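Local coordinates for protein phospho-2-dehydro-3-deoxyheptonate aldolase (PDB 3TQK) that probably catalyses the stereospecific condensation of phosphoenolpyruvate with D-erythrose 4-phosphate to give DAHP, the first step of chorismate biosynthesis, at residues A41-G46 / R50-V55; D245-K250 / T258-D263; I262-G267 / A281-Q286; K275-L280 / L334-E339; E285-K288 / D292-G295. One frame throughout, in Å; residues are numbered along the deposited sequence.

Interaction 1 of 5, residues A41-G46 / R50-V55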
# COMPACT_ATOMS: atom_id res chain seq x y z
N ALA A 41 -23.19 -6.89 -8.50
CA ALA A 41 -22.70 -8.22 -8.13
C ALA A 41 -23.07 -9.27 -9.20
O ALA A 41 -22.24 -10.07 -9.60
CB ALA A 41 -23.23 -8.66 -6.74
N ASN A 42 -24.31 -9.23 -9.68
CA ASN A 42 -24.79 -10.15 -10.71
C ASN A 42 -24.10 -9.94 -12.05
O ASN A 42 -23.81 -10.90 -12.75
CB ASN A 42 -26.30 -10.03 -10.87
CG ASN A 42 -27.06 -10.75 -9.77
OD1 ASN A 42 -26.76 -11.90 -9.46
ND2 ASN A 42 -28.06 -10.09 -9.21
N ILE A 43 -23.85 -8.69 -12.40
CA ILE A 43 -23.08 -8.41 -13.60
C ILE A 43 -21.64 -8.95 -13.46
O ILE A 43 -21.15 -9.61 -14.36
CB ILE A 43 -23.10 -6.92 -13.95
CG1 ILE A 43 -24.52 -6.51 -14.36
CG2 ILE A 43 -22.14 -6.64 -15.09
CD1 ILE A 43 -24.77 -5.00 -14.35
N ILE A 44 -21.00 -8.71 -12.31
CA ILE A 44 -19.62 -9.16 -12.06
C ILE A 44 -19.47 -10.68 -12.18
O ILE A 44 -18.45 -11.18 -12.68
CB ILE A 44 -19.11 -8.71 -10.64
CG1 ILE A 44 -18.86 -7.21 -10.60
CG2 ILE A 44 -17.83 -9.44 -10.26
CD1 ILE A 44 -18.73 -6.60 -9.18
N HIS A 45 -20.49 -11.41 -11.73
CA HIS A 45 -20.50 -12.87 -11.74
C HIS A 45 -21.09 -13.47 -13.01
O HIS A 45 -21.09 -14.69 -13.18
CB HIS A 45 -21.27 -13.39 -10.53
CG HIS A 45 -20.50 -13.31 -9.26
ND1 HIS A 45 -19.69 -14.34 -8.82
CD2 HIS A 45 -20.42 -12.34 -8.32
CE1 HIS A 45 -19.14 -13.99 -7.67
NE2 HIS A 45 -19.57 -12.79 -7.34
N GLY A 46 -21.59 -12.62 -13.90
CA GLY A 46 -22.04 -13.07 -15.22
C GLY A 46 -23.50 -13.46 -15.29
O GLY A 46 -23.97 -13.90 -16.34
N ARG A 50 -25.97 -7.29 -19.09
CA ARG A 50 -25.73 -5.86 -19.11
C ARG A 50 -24.26 -5.58 -18.79
O ARG A 50 -23.60 -6.40 -18.15
CB ARG A 50 -26.60 -5.14 -18.09
CG ARG A 50 -28.07 -5.09 -18.48
CD ARG A 50 -28.83 -4.09 -17.63
NE ARG A 50 -28.61 -4.33 -16.21
CZ ARG A 50 -28.95 -3.49 -15.25
NH1 ARG A 50 -29.56 -2.33 -15.53
NH2 ARG A 50 -28.69 -3.81 -13.98
N VAL A 51 -23.76 -4.44 -19.24
CA VAL A 51 -22.39 -4.04 -18.97
C VAL A 51 -22.44 -2.89 -17.95
O VAL A 51 -23.30 -2.04 -18.03
CB VAL A 51 -21.69 -3.64 -20.27
CG1 VAL A 51 -20.45 -2.81 -20.00
CG2 VAL A 51 -21.31 -4.89 -21.06
N ALA A 52 -21.56 -2.92 -16.95
CA ALA A 52 -21.48 -1.87 -15.93
C ALA A 52 -20.58 -0.76 -16.43
O ALA A 52 -19.54 -1.03 -17.03
CB ALA A 52 -20.92 -2.42 -14.63
N VAL A 53 -20.98 0.49 -16.20
CA VAL A 53 -20.21 1.64 -16.66
C VAL A 53 -20.00 2.59 -15.50
O VAL A 53 -20.97 3.16 -14.98
CB VAL A 53 -20.91 2.37 -17.83
CG1 VAL A 53 -20.12 3.59 -18.25
CG2 VAL A 53 -21.09 1.42 -19.02
N VAL A 54 -18.74 2.70 -15.09
CA VAL A 54 -18.33 3.59 -14.01
C VAL A 54 -17.78 4.83 -14.69
O VAL A 54 -16.70 4.80 -15.27
CB VAL A 54 -17.25 2.96 -13.14
CG1 VAL A 54 -16.73 3.98 -12.09
CG2 VAL A 54 -17.78 1.70 -12.47
N VAL A 55 -18.55 5.91 -14.62
CA VAL A 55 -18.31 7.05 -15.46
C VAL A 55 -18.42 8.32 -14.64
O VAL A 55 -19.35 8.50 -13.86
CB VAL A 55 -19.31 7.08 -16.65
CG1 VAL A 55 -20.74 7.17 -16.15
CG2 VAL A 55 -19.01 8.23 -17.57
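The flat guanidinium group of Arg50 meets CD1 of Ile43, which approaches it obliquely. Ile43 CD1 lies 4.1 Å from Arg50 NH2. The same methyl also reaches back to Arg50 CB, so it rests beside the arginine chain as well as its end. The two side chains cross at about a right angle. The arginine bends at chi3 (-52°), which brings NH2 back beside Ile43 CD1. Its polar atoms are held by other residues: Asp48 and Glu39 by salt bridges, and the His81 carbonyl by a hydrogen bond. CG2, the other branch of Ile43, packs on Arg50 O and Ala52. Ile43 CG2 sits 3.4 Å from Arg50 O and 4.4 Å from Ala52 CB. It is anti to the backbone N, while CG1 takes the place beside that N. Gly46 is the first residue to leave helical backbone angles, and its positive phi (91°) belongs to a Schellman motif. Gly46 N bonds to Ile43 O at 3.1 Å. The contact joins the end of helix 27-45 to strand 51-56, the first strand of the TIM barrel. Ile43 also touches Leu85 of strand 84-89 and Phe294 of strand 293-299, the two neighbours of strand 51-56 in the barrel.

Interaction 2 of 5, residues D245-K250 / T258-D263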
# COMPACT_ATOMS: atom_id res chain seq x y z
N ASP A 245 -8.29 -12.51 -22.47
CA ASP A 245 -8.17 -13.98 -22.37
C ASP A 245 -7.14 -14.39 -21.32
O ASP A 245 -7.38 -15.32 -20.56
CB ASP A 245 -7.76 -14.62 -23.72
CG ASP A 245 -8.86 -14.61 -24.77
OD1 ASP A 245 -10.04 -14.41 -24.44
OD2 ASP A 245 -8.54 -14.81 -25.96
N ASP A 246 -6.00 -13.70 -21.30
CA ASP A 246 -4.92 -14.01 -20.35
C ASP A 246 -5.38 -13.78 -18.92
O ASP A 246 -5.09 -14.59 -18.03
CB ASP A 246 -3.69 -13.13 -20.63
CG ASP A 246 -2.58 -13.31 -19.60
OD1 ASP A 246 -1.76 -14.24 -19.74
OD2 ASP A 246 -2.51 -12.52 -18.64
N CYS A 247 -6.07 -12.66 -18.72
CA CYS A 247 -6.59 -12.32 -17.40
C CYS A 247 -7.58 -13.39 -16.93
O CYS A 247 -7.50 -13.87 -15.79
CB CYS A 247 -7.26 -10.94 -17.42
SG CYS A 247 -7.80 -10.36 -15.81
N ILE A 248 -8.52 -13.74 -17.81
CA ILE A 248 -9.49 -14.82 -17.54
C ILE A 248 -8.78 -16.14 -17.21
O ILE A 248 -9.16 -16.80 -16.24
CB ILE A 248 -10.48 -15.02 -18.73
CG1 ILE A 248 -11.44 -13.84 -18.84
CG2 ILE A 248 -11.29 -16.29 -18.55
CD1 ILE A 248 -12.35 -13.65 -17.63
N ALA A 249 -7.74 -16.49 -17.97
CA ALA A 249 -6.96 -17.70 -17.68
C ALA A 249 -6.34 -17.64 -16.28
O ALA A 249 -6.34 -18.64 -15.55
CB ALA A 249 -5.88 -17.95 -18.74
N LYS A 250 -5.82 -16.47 -15.91
CA LYS A 250 -5.18 -16.29 -14.61
C LYS A 250 -6.20 -16.45 -13.48
O LYS A 250 -5.94 -17.14 -12.49
CB LYS A 250 -4.47 -14.93 -14.53
CG LYS A 250 -3.12 -14.86 -15.27
CD LYS A 250 -2.58 -13.42 -15.29
CE LYS A 250 -1.06 -13.33 -15.55
NZ LYS A 250 -0.61 -13.45 -16.98
N THR A 258 -15.33 -14.41 -11.35
CA THR A 258 -15.80 -13.06 -11.67
C THR A 258 -15.21 -12.60 -12.99
O THR A 258 -14.18 -13.12 -13.43
CB THR A 258 -15.45 -12.05 -10.58
OG1 THR A 258 -14.02 -11.97 -10.40
CG2 THR A 258 -16.12 -12.43 -9.27
N LYS A 259 -15.86 -11.64 -13.63
CA LYS A 259 -15.45 -11.19 -14.96
C LYS A 259 -14.52 -9.97 -14.91
O LYS A 259 -14.13 -9.52 -13.83
CB LYS A 259 -16.67 -10.90 -15.84
CG LYS A 259 -17.73 -11.99 -15.87
CD LYS A 259 -17.26 -13.27 -16.49
CE LYS A 259 -18.47 -14.13 -16.83
NZ LYS A 259 -18.11 -15.30 -17.64
N VAL A 260 -14.19 -9.43 -16.08
CA VAL A 260 -13.18 -8.39 -16.24
C VAL A 260 -13.81 -7.03 -16.52
O VAL A 260 -14.73 -6.93 -17.33
CB VAL A 260 -12.24 -8.74 -17.43
CG1 VAL A 260 -11.30 -7.60 -17.74
CG2 VAL A 260 -11.45 -10.02 -17.13
N MSE A 261 -13.30 -6.01 -15.86
CA MSE A 261 -13.60 -4.62 -16.17
C MSE A 261 -12.39 -3.97 -16.85
O MSE A 261 -11.25 -4.26 -16.48
CB MSE A 261 -13.94 -3.84 -14.89
CG MSE A 261 -14.04 -2.32 -15.08
SE MSE A 261 -14.57 -1.39 -13.46
CE MSE A 261 -16.41 -2.07 -13.25
N ILE A 262 -12.64 -3.09 -17.83
CA ILE A 262 -11.55 -2.40 -18.52
C ILE A 262 -11.66 -0.87 -18.38
O ILE A 262 -12.68 -0.27 -18.70
CB ILE A 262 -11.48 -2.79 -20.01
CG1 ILE A 262 -11.49 -4.32 -20.15
CG2 ILE A 262 -10.22 -2.20 -20.65
CD1 ILE A 262 -11.39 -4.82 -21.57
N ASP A 263 -10.59 -0.25 -17.90
CA ASP A 263 -10.50 1.21 -17.82
C ASP A 263 -10.18 1.72 -19.21
O ASP A 263 -9.17 1.33 -19.77
CB ASP A 263 -9.39 1.60 -16.84
CG ASP A 263 -9.42 3.09 -16.45
OD1 ASP A 263 -10.05 3.90 -17.18
OD2 ASP A 263 -8.81 3.44 -15.42
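This contact belongs to a beta-alpha-beta unit of the TIM barrel, made of strand 226-230, helix 241-253 and strand 260-263. It packs the helix against the strand that follows it. The close contacts all converge on one methyl, Val260 CG2. Two helix side chains meet it. Cys247 SG lies 3.9 Å from Val260 CG2, and Ile248 CD1 lies 3.8 Å from the same Val260 CG2. Both distances are ordinary apolar packing. The two helix residues reach the valine in different ways. The CA-CB bond of Cys247 points at the strand, and its SG stands anti to the backbone N (chi1 -175°). Ile248 starts off to one side, and the end of its chain comes nearer. Its chi2 of -64° folds CD1 round to the valine, which the chain crosses at a slant. The CA-CB bond of Val260 points toward the helix, and CG2 lies beside the backbone N, where both helix side chains meet it. On another side of this helix turn, Lys250 NZ forms a salt bridge with Asp246 OD2 at 2.7 Å. Around the contact, Cys247 also touches Val228 of strand 226-230, and Val260 touches Leu230 of the same strand. On the other flank, the Val260 backbone bonds to Asp292 and Phe294, where strand 293-299 begins.

Interaction 3 of 5, residues I262-G267 / A281-Q286. With MN (manganese (II) ion), chain B.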
# COMPACT_ATOMS: atom_id res chain seq x y z
N ILE A 262 -12.64 -3.09 -17.83
CA ILE A 262 -11.55 -2.40 -18.52
C ILE A 262 -11.66 -0.87 -18.38
O ILE A 262 -12.68 -0.27 -18.70
CB ILE A 262 -11.48 -2.79 -20.01
CG1 ILE A 262 -11.49 -4.32 -20.15
CG2 ILE A 262 -10.22 -2.20 -20.65
CD1 ILE A 262 -11.39 -4.82 -21.57
N ASP A 263 -10.59 -0.25 -17.90
CA ASP A 263 -10.50 1.21 -17.82
C ASP A 263 -10.18 1.72 -19.21
O ASP A 263 -9.17 1.33 -19.77
CB ASP A 263 -9.39 1.60 -16.84
CG ASP A 263 -9.42 3.09 -16.45
OD1 ASP A 263 -10.05 3.90 -17.18
OD2 ASP A 263 -8.81 3.44 -15.42
N CYS A 264 -11.05 2.55 -19.79
CA CYS A 264 -10.74 3.16 -21.09
C CYS A 264 -9.69 4.28 -20.98
O CYS A 264 -9.14 4.70 -22.01
CB CYS A 264 -11.99 3.74 -21.75
SG CYS A 264 -13.30 2.56 -22.00
N SER A 265 -9.44 4.75 -19.77
CA SER A 265 -8.58 5.91 -19.53
C SER A 265 -7.22 5.50 -18.94
O SER A 265 -6.80 4.35 -19.08
CB SER A 265 -9.31 6.88 -18.59
OG SER A 265 -8.74 8.17 -18.64
N HIS A 266 -6.56 6.45 -18.29
CA HIS A 266 -5.24 6.24 -17.66
C HIS A 266 -4.26 5.52 -18.60
O HIS A 266 -4.02 5.99 -19.71
CB HIS A 266 -5.40 5.55 -16.30
CG HIS A 266 -6.32 6.30 -15.39
ND1 HIS A 266 -7.61 5.88 -15.13
CD2 HIS A 266 -6.16 7.47 -14.73
CE1 HIS A 266 -8.19 6.75 -14.32
NE2 HIS A 266 -7.34 7.73 -14.07
N GLY A 267 -3.72 4.38 -18.17
CA GLY A 267 -2.72 3.68 -18.98
C GLY A 267 -3.20 3.17 -20.33
O GLY A 267 -2.40 3.01 -21.26
N ALA A 281 -14.16 1.36 -28.56
CA ALA A 281 -14.56 0.70 -29.81
C ALA A 281 -14.05 -0.73 -29.88
O ALA A 281 -14.76 -1.62 -30.34
CB ALA A 281 -14.05 1.50 -31.03
N ASP A 282 -12.82 -0.95 -29.43
CA ASP A 282 -12.24 -2.30 -29.37
C ASP A 282 -12.98 -3.15 -28.34
O ASP A 282 -13.27 -4.33 -28.57
CB ASP A 282 -10.75 -2.20 -29.01
CG ASP A 282 -10.00 -3.51 -29.22
OD1 ASP A 282 -10.21 -4.46 -28.44
OD2 ASP A 282 -9.15 -3.58 -30.13
N ILE A 283 -13.30 -2.54 -27.20
CA ILE A 283 -14.01 -3.25 -26.13
C ILE A 283 -15.45 -3.64 -26.54
O ILE A 283 -15.92 -4.72 -26.21
CB ILE A 283 -14.03 -2.40 -24.83
CG1 ILE A 283 -12.61 -2.26 -24.27
CG2 ILE A 283 -14.94 -3.03 -23.78
CD1 ILE A 283 -12.49 -1.30 -23.13
N CYS A 284 -16.13 -2.75 -27.26
CA CYS A 284 -17.49 -3.04 -27.73
C CYS A 284 -17.51 -4.20 -28.70
O CYS A 284 -18.37 -5.08 -28.61
CB CYS A 284 -18.12 -1.80 -28.35
SG CYS A 284 -18.48 -0.56 -27.12
N GLU A 285 -16.54 -4.24 -29.62
CA GLU A 285 -16.42 -5.36 -30.55
C GLU A 285 -16.26 -6.66 -29.76
O GLU A 285 -16.86 -7.68 -30.12
CB GLU A 285 -15.26 -5.16 -31.54
CG GLU A 285 -14.98 -6.35 -32.48
CD GLU A 285 -16.01 -6.54 -33.61
OE1 GLU A 285 -16.97 -5.73 -33.74
OE2 GLU A 285 -15.85 -7.51 -34.38
N GLN A 286 -15.47 -6.62 -28.70
CA GLN A 286 -15.26 -7.80 -27.86
C GLN A 286 -16.54 -8.19 -27.13
O GLN A 286 -16.90 -9.36 -27.10
CB GLN A 286 -14.15 -7.57 -26.84
CG GLN A 286 -12.75 -7.64 -27.39
CD GLN A 286 -11.72 -7.44 -26.30
OE1 GLN A 286 -11.57 -8.29 -25.42
NE2 GLN A 286 -11.02 -6.32 -26.33
MN MN B . -7.73 9.79 -13.28
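The backbones come closest at Ile262 and Ile283, whose CA atoms are 8.0 Å apart. Here strand 260-263 of the TIM barrel and the loop at its C-terminal end pack on helix 276-289, which follows them in the chain. Ile262 and Ile283 reach toward each other tip to tip. Ile262 CG2 is 3.5 Å from Ile283 CD1, closer than usual for two carbons. Ile283 CD1 thus fits against the CB and CG2 side of Ile262. It also meets Cys264 SG, 4.1 Å away, on the loop just after the strand. In Ile283, CG1 lies beside the backbone N (chi1 -66°) and chi2 is extended, which carries CD1 out to the strand.

The CA-CB bond of Asp263 points away from the helix, and its carboxylate positions the metal ligand His266 from the second shell. Its OD1 accepts from Ser265 N at 2.8 Å, forming an Asx turn, and the donor lies above the carboxylate plane. Its OD2 accepts from His266 ND1 at 2.7 Å, on the syn side but 26° out of the carboxylate plane, and close to the imidazole plane. OD2 also pairs with Lys183. Together with the metal bond, this helps to fix the rotation of the ring. Cys58, Glu299 and Asp322 also bind the manganese ion. The other ring nitrogen, His266 NE2, binds this manganese at 2.2 Å.

Interaction 4 of 5, residues K275-L280 / L334-E339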
# COMPACT_ATOMS: atom_id res chain seq x y z
N LYS A 275 -8.58 9.37 -26.85
CA LYS A 275 -8.34 7.97 -27.20
C LYS A 275 -9.31 7.04 -26.50
O LYS A 275 -9.42 5.87 -26.88
CB LYS A 275 -6.90 7.55 -26.86
CG LYS A 275 -5.82 8.17 -27.73
CD LYS A 275 -5.69 7.48 -29.10
CE LYS A 275 -4.56 6.43 -29.14
NZ LYS A 275 -4.10 6.16 -30.55
N GLN A 276 -10.01 7.53 -25.47
CA GLN A 276 -10.93 6.68 -24.68
C GLN A 276 -11.94 6.00 -25.58
O GLN A 276 -12.19 4.79 -25.46
CB GLN A 276 -11.66 7.49 -23.60
CG GLN A 276 -10.80 7.88 -22.40
CD GLN A 276 -11.60 8.50 -21.25
OE1 GLN A 276 -12.34 7.80 -20.56
NE2 GLN A 276 -11.46 9.81 -21.06
N ILE A 277 -12.51 6.78 -26.50
CA ILE A 277 -13.53 6.31 -27.42
C ILE A 277 -13.01 5.24 -28.38
O ILE A 277 -13.79 4.42 -28.86
CB ILE A 277 -14.18 7.49 -28.22
CG1 ILE A 277 -15.57 7.09 -28.74
CG2 ILE A 277 -13.27 7.96 -29.37
CD1 ILE A 277 -16.38 8.25 -29.32
N SER A 278 -11.72 5.24 -28.68
CA SER A 278 -11.18 4.25 -29.61
C SER A 278 -10.83 2.97 -28.86
O SER A 278 -11.00 1.87 -29.40
CB SER A 278 -10.00 4.80 -30.42
OG SER A 278 -8.80 4.80 -29.67
N VAL A 279 -10.36 3.09 -27.62
CA VAL A 279 -10.24 1.94 -26.73
C VAL A 279 -11.62 1.30 -26.52
O VAL A 279 -11.74 0.08 -26.57
CB VAL A 279 -9.61 2.31 -25.37
CG1 VAL A 279 -9.74 1.16 -24.35
CG2 VAL A 279 -8.14 2.71 -25.55
N LEU A 280 -12.64 2.12 -26.29
CA LEU A 280 -14.02 1.62 -26.13
C LEU A 280 -14.53 0.88 -27.37
O LEU A 280 -15.24 -0.12 -27.25
CB LEU A 280 -14.98 2.76 -25.78
CG LEU A 280 -16.39 2.32 -25.40
CD1 LEU A 280 -16.38 1.42 -24.16
CD2 LEU A 280 -17.26 3.52 -25.16
N LEU A 334 -21.99 5.72 -24.40
CA LEU A 334 -23.08 4.91 -23.87
C LEU A 334 -23.87 4.26 -25.02
O LEU A 334 -24.17 3.07 -24.98
CB LEU A 334 -24.00 5.74 -22.97
CG LEU A 334 -23.40 6.31 -21.68
CD1 LEU A 334 -24.35 7.31 -21.04
CD2 LEU A 334 -23.05 5.21 -20.67
N GLU A 335 -24.15 5.04 -26.07
CA GLU A 335 -24.80 4.50 -27.27
C GLU A 335 -24.02 3.30 -27.80
O GLU A 335 -24.59 2.25 -28.08
CB GLU A 335 -24.93 5.57 -28.37
CG GLU A 335 -25.97 6.66 -28.09
CD GLU A 335 -25.89 7.84 -29.07
OE1 GLU A 335 -25.26 7.70 -30.15
OE2 GLU A 335 -26.44 8.93 -28.76
N MSE A 336 -22.70 3.46 -27.91
CA MSE A 336 -21.84 2.38 -28.41
C MSE A 336 -21.92 1.14 -27.54
O MSE A 336 -21.96 0.03 -28.06
CB MSE A 336 -20.39 2.84 -28.48
CG MSE A 336 -20.11 3.82 -29.59
SE MSE A 336 -18.42 4.72 -29.26
CE MSE A 336 -17.21 3.23 -29.64
N LEU A 337 -21.91 1.33 -26.22
CA LEU A 337 -21.96 0.20 -25.28
C LEU A 337 -23.31 -0.52 -25.31
O LEU A 337 -23.36 -1.75 -25.24
CB LEU A 337 -21.63 0.66 -23.86
CG LEU A 337 -20.14 0.89 -23.61
CD1 LEU A 337 -19.92 1.82 -22.46
CD2 LEU A 337 -19.43 -0.44 -23.36
N ALA A 338 -24.39 0.26 -25.41
CA ALA A 338 -25.73 -0.29 -25.44
C ALA A 338 -25.94 -1.10 -26.72
O ALA A 338 -26.60 -2.14 -26.69
CB ALA A 338 -26.78 0.82 -25.32
N GLU A 339 -25.36 -0.65 -27.83
CA GLU A 339 -25.42 -1.41 -29.08
C GLU A 339 -24.64 -2.71 -28.94
O GLU A 339 -25.11 -3.77 -29.35
CB GLU A 339 -24.88 -0.62 -30.27
CG GLU A 339 -25.34 -1.22 -31.60
CD GLU A 339 -24.67 -0.61 -32.83
OE1 GLU A 339 -23.61 0.04 -32.72
OE2 GLU A 339 -25.23 -0.81 -33.94
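Lys275 O is gripped by two backbone donors at the start of helix 276-289. Ser278 N and Val279 N both bond to Lys275 O, each at 3.0 Å. Across from this helix lies helix 327-344, nearly parallel to it. The axes of the two short segments are 11.0 Å apart at an angle of 4°. Met336, a selenomethionine, packs on the more exposed side of the interface. Its SE lies 3.7 Å from Ile277 CG1, and the two side chains cross at about a right angle. Its chain bends at chi3 (72°), which turns the terminal methyl toward the helix backbone. Met336 CE thereby comes to 3.7 Å from Ile277 O. Deeper in, Leu280 meets Leu337, again at about a right angle. Leu280 CD1 is 3.7 Å from Leu337 CD2 and packs almost as closely on CG and CD1 of that leucine. Leu280 also touches Met333, one turn before Leu337. The two helices are successive outer helices of the TIM barrel. The side chains that meet here are apolar, although Met336 CE also rests on the Ile277 carbonyl. The contact therefore rests on shape and burial, without directional polar bonds between the segments.

Interaction 5 of 5, residues E285-K288 / D292-G295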
# COMPACT_ATOMS: atom_id res chain seq x y z
N GLU A 285 -16.54 -4.24 -29.62
CA GLU A 285 -16.42 -5.36 -30.55
C GLU A 285 -16.26 -6.66 -29.76
O GLU A 285 -16.86 -7.68 -30.12
CB GLU A 285 -15.26 -5.16 -31.54
CG GLU A 285 -14.98 -6.35 -32.48
CD GLU A 285 -16.01 -6.54 -33.61
OE1 GLU A 285 -16.97 -5.73 -33.74
OE2 GLU A 285 -15.85 -7.51 -34.38
N GLN A 286 -15.47 -6.62 -28.70
CA GLN A 286 -15.26 -7.80 -27.86
C GLN A 286 -16.54 -8.19 -27.13
O GLN A 286 -16.90 -9.36 -27.10
CB GLN A 286 -14.15 -7.57 -26.84
CG GLN A 286 -12.75 -7.64 -27.39
CD GLN A 286 -11.72 -7.44 -26.30
OE1 GLN A 286 -11.57 -8.29 -25.42
NE2 GLN A 286 -11.02 -6.32 -26.33
N ILE A 287 -17.21 -7.20 -26.55
CA ILE A 287 -18.46 -7.41 -25.82
C ILE A 287 -19.52 -8.13 -26.66
O ILE A 287 -20.31 -8.92 -26.13
CB ILE A 287 -19.02 -6.07 -25.30
CG1 ILE A 287 -18.19 -5.61 -24.09
CG2 ILE A 287 -20.49 -6.21 -24.91
CD1 ILE A 287 -18.42 -4.18 -23.68
N LYS A 288 -19.51 -7.87 -27.96
CA LYS A 288 -20.46 -8.49 -28.88
C LYS A 288 -20.31 -10.01 -28.99
O LYS A 288 -21.29 -10.71 -29.24
CB LYS A 288 -20.33 -7.84 -30.26
CG LYS A 288 -21.12 -6.56 -30.36
CD LYS A 288 -20.38 -5.40 -31.03
CE LYS A 288 -20.55 -5.34 -32.51
NZ LYS A 288 -20.44 -3.92 -32.95
N ASP A 292 -16.93 -12.15 -21.36
CA ASP A 292 -15.79 -12.00 -20.44
C ASP A 292 -15.64 -10.60 -19.84
O ASP A 292 -15.24 -10.47 -18.68
CB ASP A 292 -14.46 -12.35 -21.12
CG ASP A 292 -14.31 -13.84 -21.42
OD1 ASP A 292 -14.94 -14.68 -20.74
OD2 ASP A 292 -13.52 -14.17 -22.32
N ILE A 293 -15.90 -9.58 -20.65
CA ILE A 293 -15.86 -8.20 -20.20
C ILE A 293 -17.25 -7.87 -19.68
O ILE A 293 -18.23 -8.03 -20.40
CB ILE A 293 -15.49 -7.22 -21.34
CG1 ILE A 293 -14.10 -7.55 -21.92
CG2 ILE A 293 -15.50 -5.78 -20.83
CD1 ILE A 293 -13.78 -6.86 -23.27
N PHE A 294 -17.33 -7.45 -18.42
CA PHE A 294 -18.61 -7.02 -17.83
C PHE A 294 -18.76 -5.52 -17.70
O PHE A 294 -19.88 -5.03 -17.55
CB PHE A 294 -18.84 -7.64 -16.45
CG PHE A 294 -18.14 -6.93 -15.32
CD1 PHE A 294 -18.72 -5.84 -14.69
CD2 PHE A 294 -16.90 -7.38 -14.86
CE1 PHE A 294 -18.09 -5.20 -13.65
CE2 PHE A 294 -16.26 -6.74 -13.80
CZ PHE A 294 -16.86 -5.64 -13.20
N GLY A 295 -17.64 -4.79 -17.71
CA GLY A 295 -17.66 -3.37 -17.37
C GLY A 295 -16.52 -2.55 -17.96
O GLY A 295 -15.51 -3.10 -18.40
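Ile293 touches two neighbouring residues of the helix, Gln286 and Ile287. Its CB points at the helix and lies 4.2 Å from Ile287 CG1. From CB, CG1 runs beside the backbone N (chi1 -60°), and an extended chi2 carries CD1 to the glutamine. There Ile293 CD1 meets several atoms of Gln286. It is 3.7 Å from Gln286 CB, equally near Gln286 CD, and 3.4 Å from Gln286 OE1. The methyl thus lies against the glutamine chain, which it crosses at about a right angle. Ile287 also crosses Ile293 at about a right angle. The contact spans the short connection from helix 276-289 into strand 293-299, the eighth barrel strand. Arg344 of helix 327-344 bridges both parts by hydrogen bonds to Ile287 O and Ile293 O. The Gln286 side chain does two things here. Its NE2 bonds to Asp282, one turn back in the helix, and to the Phe239 carbonyl, while its carbon chain and OE1 give Ile293 a surface to pack on. Between the segments the contact is therefore van der Waals packing, and the glutamine bonds through NE2 to partners outside them.

Interactions 1, 2, 3 and 5 all reach the eight-stranded barrel sheet. Interactions 2 and 3 share Ile262 and Asp263 of strand 260-263. Strand 293-299 of interaction 5 runs between interactions 1 and 2: Ala52 N lies 2.8 Å from Phe294 O, and Phe294 N lies 2.9 Å from Val260 O, both probable hydrogen bonds. Interactions 3, 4 and 5 all use helix 276-289. Interactions 3 and 4 have centres 8 Å apart, and Met336 CE lies 3.7 Å from Ala281 CA. Interaction 3 holds the manganese ligand His266. In interaction 4, the Leu280 side chain is about 12 Å from that of Glu299, another ligand. Interactions 1 and 5 lie away from the annotated sites.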